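Local coordinates for gamma-glutamyltranspeptidase (Klebsiella pneumoniae subsp. pneumoniae, PDB 5HFT), which converts oxamate to oxalate in the uric acid degradation pathway, at residues A[69-77]-A[208-218]; A[127-138]-A[221-229]. All coordinates share one frame; numbering follows the deposited sequence.

Interaction 1 (A[69-77]-A[208-218])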
# COMPACT_ATOMS: atom_id res chain seq x y z
N VAL A 69 7.18 1.94 11.47
CA VAL A 69 8.33 1.71 12.33
C VAL A 69 8.97 0.36 12.02
O VAL A 69 10.19 0.26 11.92
CB VAL A 69 7.89 1.79 13.80
CG1 VAL A 69 9.02 1.41 14.71
CG2 VAL A 69 7.36 3.19 14.14
N VAL A 70 8.15 -0.67 11.77
CA VAL A 70 8.63 -2.06 11.75
C VAL A 70 9.17 -2.51 10.38
O VAL A 70 10.05 -3.38 10.33
CB VAL A 70 7.52 -3.00 12.25
CG1 VAL A 70 8.04 -4.42 12.39
CG2 VAL A 70 7.00 -2.52 13.59
N TYR A 71 8.64 -1.98 9.27
CA TYR A 71 9.20 -2.21 7.93
C TYR A 71 9.69 -0.92 7.27
O TYR A 71 9.26 -0.59 6.15
CB TYR A 71 8.18 -2.88 7.02
CG TYR A 71 8.15 -4.40 7.06
CD1 TYR A 71 9.18 -5.12 7.67
CD2 TYR A 71 7.11 -5.10 6.50
CE1 TYR A 71 9.16 -6.51 7.72
CE2 TYR A 71 7.07 -6.51 6.55
CZ TYR A 71 8.10 -7.21 7.16
OH TYR A 71 8.06 -8.60 7.20
N PRO A 72 10.62 -0.19 7.91
CA PRO A 72 10.98 1.15 7.40
C PRO A 72 11.61 1.17 6.01
O PRO A 72 11.63 2.24 5.37
CB PRO A 72 11.96 1.68 8.45
CG PRO A 72 12.52 0.47 9.10
CD PRO A 72 11.39 -0.53 9.12
N HIS A 73 12.13 0.04 5.53
CA HIS A 73 12.84 0.03 4.26
C HIS A 73 11.90 -0.08 3.09
O HIS A 73 12.33 0.16 1.95
CB HIS A 73 13.84 -1.12 4.19
CG HIS A 73 13.21 -2.47 4.36
ND1 HIS A 73 12.58 -2.86 5.52
CD2 HIS A 73 13.14 -3.53 3.52
CE1 HIS A 73 12.15 -4.10 5.39
NE2 HIS A 73 12.47 -4.53 4.18
N MET A 74 10.67 -0.53 3.34
CA MET A 74 9.66 -0.76 2.31
C MET A 74 8.54 0.26 2.31
O MET A 74 7.75 0.28 1.36
CB MET A 74 9.02 -2.15 2.49
CG MET A 74 9.84 -3.34 2.04
SD MET A 74 8.84 -4.83 2.29
CE MET A 74 9.56 -5.90 1.05
N ASN A 75 8.43 1.10 3.34
CA ASN A 75 7.32 2.02 3.49
C ASN A 75 7.61 2.86 4.72
O ASN A 75 8.49 2.54 5.52
CB ASN A 75 5.97 1.28 3.63
CG ASN A 75 5.71 0.83 5.05
OD1 ASN A 75 4.93 1.44 5.78
ND2 ASN A 75 6.42 -0.20 5.48
N GLY A 76 6.85 3.94 4.89
CA GLY A 76 6.96 4.74 6.08
C GLY A 76 6.28 6.08 5.89
O GLY A 76 5.57 6.30 4.90
N LEU A 77 6.51 6.97 6.86
CA LEU A 77 5.97 8.32 6.81
C LEU A 77 6.53 9.12 5.63
O LEU A 77 6.11 10.26 5.41
CB LEU A 77 6.28 9.05 8.13
CG LEU A 77 5.89 8.41 9.48
CD1 LEU A 77 5.68 9.40 10.64
CD2 LEU A 77 4.72 7.50 9.36
N GLN A 208 14.59 3.79 16.95
CA GLN A 208 14.51 4.91 16.02
C GLN A 208 14.15 6.11 16.88
O GLN A 208 12.99 6.52 16.95
CB GLN A 208 13.50 4.68 14.89
CG GLN A 208 13.92 3.65 13.84
CD GLN A 208 12.87 3.46 12.73
OE1 GLN A 208 12.41 2.35 12.48
NE2 GLN A 208 12.51 4.55 12.07
N PRO A 209 15.12 6.66 17.60
CA PRO A 209 14.80 7.73 18.54
C PRO A 209 14.33 8.98 17.84
O PRO A 209 13.53 9.73 18.40
CB PRO A 209 16.13 7.98 19.28
CG PRO A 209 17.02 6.86 18.86
CD PRO A 209 16.57 6.41 17.53
N ALA A 210 14.80 9.21 16.61
CA ALA A 210 14.35 10.35 15.83
C ALA A 210 12.90 10.17 15.43
O ALA A 210 12.07 11.04 15.71
CB ALA A 210 15.22 10.55 14.59
N LEU A 211 12.55 9.01 14.86
CA LEU A 211 11.19 8.80 14.39
C LEU A 211 10.17 8.94 15.51
O LEU A 211 9.05 9.39 15.27
CB LEU A 211 11.04 7.43 13.74
CG LEU A 211 9.72 7.27 12.97
CD1 LEU A 211 9.54 8.35 11.89
CD2 LEU A 211 9.55 5.88 12.35
N ALA A 212 10.57 8.63 16.74
CA ALA A 212 9.64 8.76 17.86
C ALA A 212 9.31 10.22 18.17
O ALA A 212 8.16 10.53 18.50
CB ALA A 212 10.21 8.06 19.09
N GLY A 213 10.30 11.11 18.14
CA GLY A 213 10.00 12.53 18.27
C GLY A 213 9.06 13.02 17.18
O GLY A 213 8.17 13.85 17.43
N THR A 214 9.25 12.53 15.96
CA THR A 214 8.32 12.87 14.89
C THR A 214 6.91 12.38 15.21
O THR A 214 5.95 13.15 15.16
CB THR A 214 8.81 12.28 13.57
OG1 THR A 214 10.12 12.80 13.28
CG2 THR A 214 7.85 12.63 12.45
N LEU A 215 6.78 11.09 15.55
CA LEU A 215 5.47 10.55 15.86
C LEU A 215 4.88 11.22 17.10
O LEU A 215 3.66 11.40 17.18
CB LEU A 215 5.55 9.04 16.04
CG LEU A 215 5.77 8.22 14.76
CD1 LEU A 215 6.17 6.78 15.08
CD2 LEU A 215 4.52 8.22 13.89
N ARG A 216 5.71 11.58 18.07
CA ARG A 216 5.19 12.30 19.23
C ARG A 216 4.71 13.69 18.86
O ARG A 216 3.75 14.19 19.47
CB ARG A 216 6.24 12.37 20.34
CG ARG A 216 6.29 11.12 21.18
CD ARG A 216 7.02 11.38 22.46
NE ARG A 216 8.44 11.41 22.19
CZ ARG A 216 9.27 10.42 22.47
NH1 ARG A 216 8.79 9.32 23.06
NH2 ARG A 216 10.56 10.53 22.17
N MET A 217 5.36 14.35 17.88
CA MET A 217 4.86 15.62 17.38
C MET A 217 3.49 15.46 16.71
O MET A 217 2.58 16.25 16.96
CB MET A 217 5.85 16.24 16.39
CG MET A 217 7.03 16.94 17.05
SD MET A 217 8.10 17.79 15.85
CE MET A 217 7.21 19.33 15.61
N LEU A 218 3.34 14.42 15.88
CA LEU A 218 2.04 14.17 15.25
C LEU A 218 0.94 14.00 16.28
O LEU A 218 -0.20 14.43 16.05
CB LEU A 218 2.11 12.95 14.33
CG LEU A 218 2.95 13.14 13.07
CD1 LEU A 218 2.94 11.90 12.18
CD2 LEU A 218 2.48 14.37 12.29
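L77 drives one methyl group into the flank of helix 209-221, where L211, T214, L215 and L218 form a single apolar stripe. Its CB already points at that helix. CG stands opposite the carbonyl carbon (chi1 -53°), a torsion that extends the direction set by CB and leaves CD1 against the leucines. At the tip, CD1 does the touching: it lies 3.6 Å from CD2 of L215, which crosses it at a slant, and 4.0 Å from CD1 of L218, which comes to meet it tip to tip. CD1 of L211 lies 4.2 Å from the same L77 CD1. Leucine suits this place because its stem is long enough to carry a methyl in among several others.

V69, in the last turn of helix 56-70, packs on two of the same leucines. Its CG2 is 3.9 Å from CD2 of L211 and equally far from CD1 of L215, so each of these leucines offers one methyl to V69 and the other to L77. Valine, short and branched at CB, fits where the helix end comes close to them. Q208, at the N-cap position of helix 209-221, stretches an extended side chain alongside V69 as far as P72. T214 keeps its methyl toward L77, whereas its hydroxyl bonds to the backbone of the chain of another protein.

The leucine and threonine positions, spaced three and four residues apart, are characteristic of one buried face of a helix; here that face packs on a helix end and the loop following it, within the gamma-glutamyltransferase fold.

Interaction 2 (A[127-138]-A[221-229])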
# COMPACT_ATOMS: atom_id res chain seq x y z
N VAL A 127 6.20 15.01 -3.13
CA VAL A 127 5.70 15.13 -1.76
C VAL A 127 5.23 13.77 -1.22
O VAL A 127 4.89 12.85 -1.98
CB VAL A 127 4.55 16.16 -1.74
CG1 VAL A 127 3.83 16.24 -0.39
CG2 VAL A 127 5.06 17.52 -2.17
N ALA A 128 5.27 13.61 0.11
CA ALA A 128 4.90 12.36 0.77
C ALA A 128 3.44 12.41 1.22
O ALA A 128 3.05 13.29 1.99
CB ALA A 128 5.83 12.13 1.96
N GLY A 129 2.64 11.46 0.76
CA GLY A 129 1.20 11.58 0.93
C GLY A 129 0.49 10.82 2.04
O GLY A 129 -0.57 11.29 2.48
N THR A 130 1.03 9.68 2.51
CA THR A 130 0.27 8.81 3.41
C THR A 130 -0.38 9.59 4.54
O THR A 130 -1.56 9.39 4.85
CB THR A 130 1.13 7.71 4.06
OG1 THR A 130 2.46 8.18 4.37
CG2 THR A 130 1.14 6.46 3.25
N VAL A 131 0.39 10.47 5.17
CA VAL A 131 -0.13 11.13 6.36
C VAL A 131 -1.38 11.91 6.01
O VAL A 131 -2.35 11.92 6.77
CB VAL A 131 0.94 12.02 6.99
CG1 VAL A 131 0.41 12.68 8.26
CG2 VAL A 131 2.17 11.19 7.29
N SER A 132 -1.40 12.51 4.81
CA SER A 132 -2.64 13.11 4.32
C SER A 132 -3.72 12.05 4.09
O SER A 132 -4.91 12.34 4.27
CB SER A 132 -2.37 13.93 3.05
OG SER A 132 -2.05 13.12 1.93
N GLY A 133 -3.35 10.82 3.75
CA GLY A 133 -4.34 9.78 3.68
C GLY A 133 -4.90 9.47 5.04
O GLY A 133 -6.11 9.30 5.21
N TRP A 134 -4.04 9.42 6.06
CA TRP A 134 -4.56 9.18 7.40
C TRP A 134 -5.51 10.29 7.83
O TRP A 134 -6.59 10.01 8.36
CB TRP A 134 -3.42 9.05 8.41
CG TRP A 134 -2.29 8.12 8.04
CD1 TRP A 134 -2.22 7.27 6.96
CD2 TRP A 134 -1.04 8.03 8.71
NE1 TRP A 134 -1.00 6.63 6.95
CE2 TRP A 134 -0.26 7.08 8.01
CE3 TRP A 134 -0.51 8.65 9.84
CZ2 TRP A 134 1.02 6.74 8.42
CZ3 TRP A 134 0.76 8.30 10.24
CH2 TRP A 134 1.51 7.37 9.54
N VAL A 135 -5.15 11.55 7.57
CA VAL A 135 -5.99 12.65 8.04
C VAL A 135 -7.34 12.62 7.34
O VAL A 135 -8.37 12.85 7.97
CB VAL A 135 -5.29 14.03 7.88
CG1 VAL A 135 -5.01 14.37 6.45
CG2 VAL A 135 -6.15 15.13 8.48
N GLU A 136 -7.35 12.28 6.04
CA GLU A 136 -8.61 12.23 5.29
C GLU A 136 -9.47 11.04 5.70
O GLU A 136 -10.69 11.18 5.92
CB GLU A 136 -8.33 12.19 3.79
CG GLU A 136 -9.56 11.79 2.97
CD GLU A 136 -10.34 12.98 2.46
OE1 GLU A 136 -9.77 14.09 2.45
OE2 GLU A 136 -11.51 12.81 2.04
N ALA A 137 -8.88 9.85 5.77
CA ALA A 137 -9.64 8.67 6.18
C ALA A 137 -10.26 8.87 7.56
O ALA A 137 -11.37 8.40 7.83
CB ALA A 137 -8.75 7.44 6.17
N LEU A 138 -9.54 9.55 8.46
CA LEU A 138 -10.07 9.74 9.80
C LEU A 138 -11.28 10.65 9.80
O LEU A 138 -12.26 10.38 10.52
CB LEU A 138 -8.99 10.30 10.72
CG LEU A 138 -7.92 9.31 11.18
CD1 LEU A 138 -6.80 10.07 11.90
CD2 LEU A 138 -8.51 8.20 12.04
N ASP A 221 0.46 17.76 18.12
CA ASP A 221 0.03 18.74 17.13
C ASP A 221 -1.08 18.27 16.21
O ASP A 221 -1.79 19.12 15.67
CB ASP A 221 1.20 19.16 16.22
CG ASP A 221 2.23 20.02 16.91
OD1 ASP A 221 1.85 20.74 17.85
OD2 ASP A 221 3.41 20.00 16.47
N GLY A 222 -1.24 16.97 15.99
CA GLY A 222 -2.21 16.51 15.01
C GLY A 222 -1.56 16.06 13.71
O GLY A 222 -0.50 16.55 13.30
N LEU A 223 -2.22 15.10 13.04
CA LEU A 223 -1.63 14.52 11.84
C LEU A 223 -1.38 15.57 10.77
O LEU A 223 -0.40 15.47 10.02
CB LEU A 223 -2.52 13.41 11.27
CG LEU A 223 -2.83 12.11 12.03
CD1 LEU A 223 -1.62 11.60 12.82
CD2 LEU A 223 -4.09 12.25 12.91
N ASP A 224 -2.27 16.54 10.65
CA ASP A 224 -2.10 17.48 9.55
C ASP A 224 -0.93 18.44 9.78
O ASP A 224 -0.49 19.08 8.82
CB ASP A 224 -3.40 18.25 9.28
CG ASP A 224 -3.53 18.66 7.83
OD1 ASP A 224 -3.34 17.79 6.95
OD2 ASP A 224 -3.81 19.86 7.56
N SER A 225 -0.41 18.52 11.01
CA SER A 225 0.77 19.36 11.25
C SER A 225 1.95 18.93 10.39
O SER A 225 2.88 19.72 10.21
CB SER A 225 1.13 19.32 12.73
OG SER A 225 1.75 18.10 13.09
N PHE A 226 1.91 17.72 9.85
CA PHE A 226 2.93 17.27 8.91
C PHE A 226 3.03 18.18 7.70
O PHE A 226 4.12 18.37 7.14
CB PHE A 226 2.61 15.82 8.51
CG PHE A 226 3.64 15.13 7.65
CD1 PHE A 226 3.69 15.36 6.28
CD2 PHE A 226 4.47 14.18 8.19
CE1 PHE A 226 4.58 14.69 5.47
CE2 PHE A 226 5.38 13.51 7.39
CZ PHE A 226 5.43 13.78 6.01
N TYR A 227 1.91 18.77 7.27
CA TYR A 227 1.90 19.67 6.12
C TYR A 227 1.62 21.12 6.47
O TYR A 227 1.94 22.00 5.67
CB TYR A 227 0.86 19.22 5.08
CG TYR A 227 0.97 17.76 4.69
CD1 TYR A 227 0.48 16.75 5.53
CD2 TYR A 227 1.57 17.38 3.50
CE1 TYR A 227 0.58 15.41 5.18
CE2 TYR A 227 1.68 16.04 3.14
CZ TYR A 227 1.18 15.06 3.99
OH TYR A 227 1.28 13.73 3.65
N ARG A 228 1.06 21.39 7.67
CA ARG A 228 0.57 22.72 8.02
C ARG A 228 0.86 23.11 9.48
O ARG A 228 0.23 24.05 9.99
CB ARG A 228 -0.94 22.83 7.76
CG ARG A 228 -1.28 22.93 6.28
CD ARG A 228 -2.62 22.32 5.87
NE ARG A 228 -2.51 21.89 4.48
CZ ARG A 228 -2.72 20.65 4.06
NH1 ARG A 228 -3.11 19.71 4.90
NH2 ARG A 228 -2.56 20.37 2.78
N GLY A 229 1.78 22.42 10.15
CA GLY A 229 2.10 22.73 11.53
C GLY A 229 3.60 22.77 11.77
O GLY A 229 4.40 22.91 10.83
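The backbones approach most closely at V135 and L223, whose CA atoms are 6.1 Å apart, where helix 130-144 passes the type I turn G222-S225. L223 points its side chain at the helix: its CD2 meets CD1 of L138 at 3.6 Å, the two side chains crossing at about a right angle, and its CD1 lies at the edge of the W134 ring. V131 wedges in one turn before V135. With CG1 opposite the backbone nitrogen (chi1 -178°), that methyl rests against CB of F226, 3.8 Å away, and CG2 sits over a face of the F226 ring, 4.0 Å from its centroid, as a CH-pi contact. Valine suits this spot because its two methyls serve both parts of F226.

Y227 supplies the polar grip. Its hydroxyl donates to A128 O, though the modelled OH to O distance of 2.5 Å is too short to be taken literally at this resolution, and accepts from the backbone N of S132 (N to OH 3.2 Å, angle at the hydrogen 148°). Tyrosine suits the site because one OH can serve the carbonyl of A128 and the amide of S132, while CG1 of V127 packs at the ring's edge. D224 lays OD1 beside CG1 of V135 and uses OD2 in a salt bridge to NH1 of R228.

Around this contact, W134 reaches V61 and A64 of helix 56-70, F226 leans on L231 and L235 of helix 230-242, and S132 and A137 face strand 93-97.

Overall arrangement
The segments alternate along the chain in the order 69-77, 127-138, 208-218, 221-229, so the two contacts cross along the chain, within the gamma-glutamyltranspeptidase region. Their centres lie about 14 Å apart, and they share a boundary: CD2 of L77 packs on the W134 ring, the carbonyl of L77 meets F226, and CD2 of L218 approaches the carbonyl of L223. Helices 209-221 and 225-228 are consecutive, so one continuous piece of chain packs first against the end of helix 56-70 and its loop, then against helix 130-144. Together they draw sequence-distant helices into one buried core, which also borders the chain of another protein.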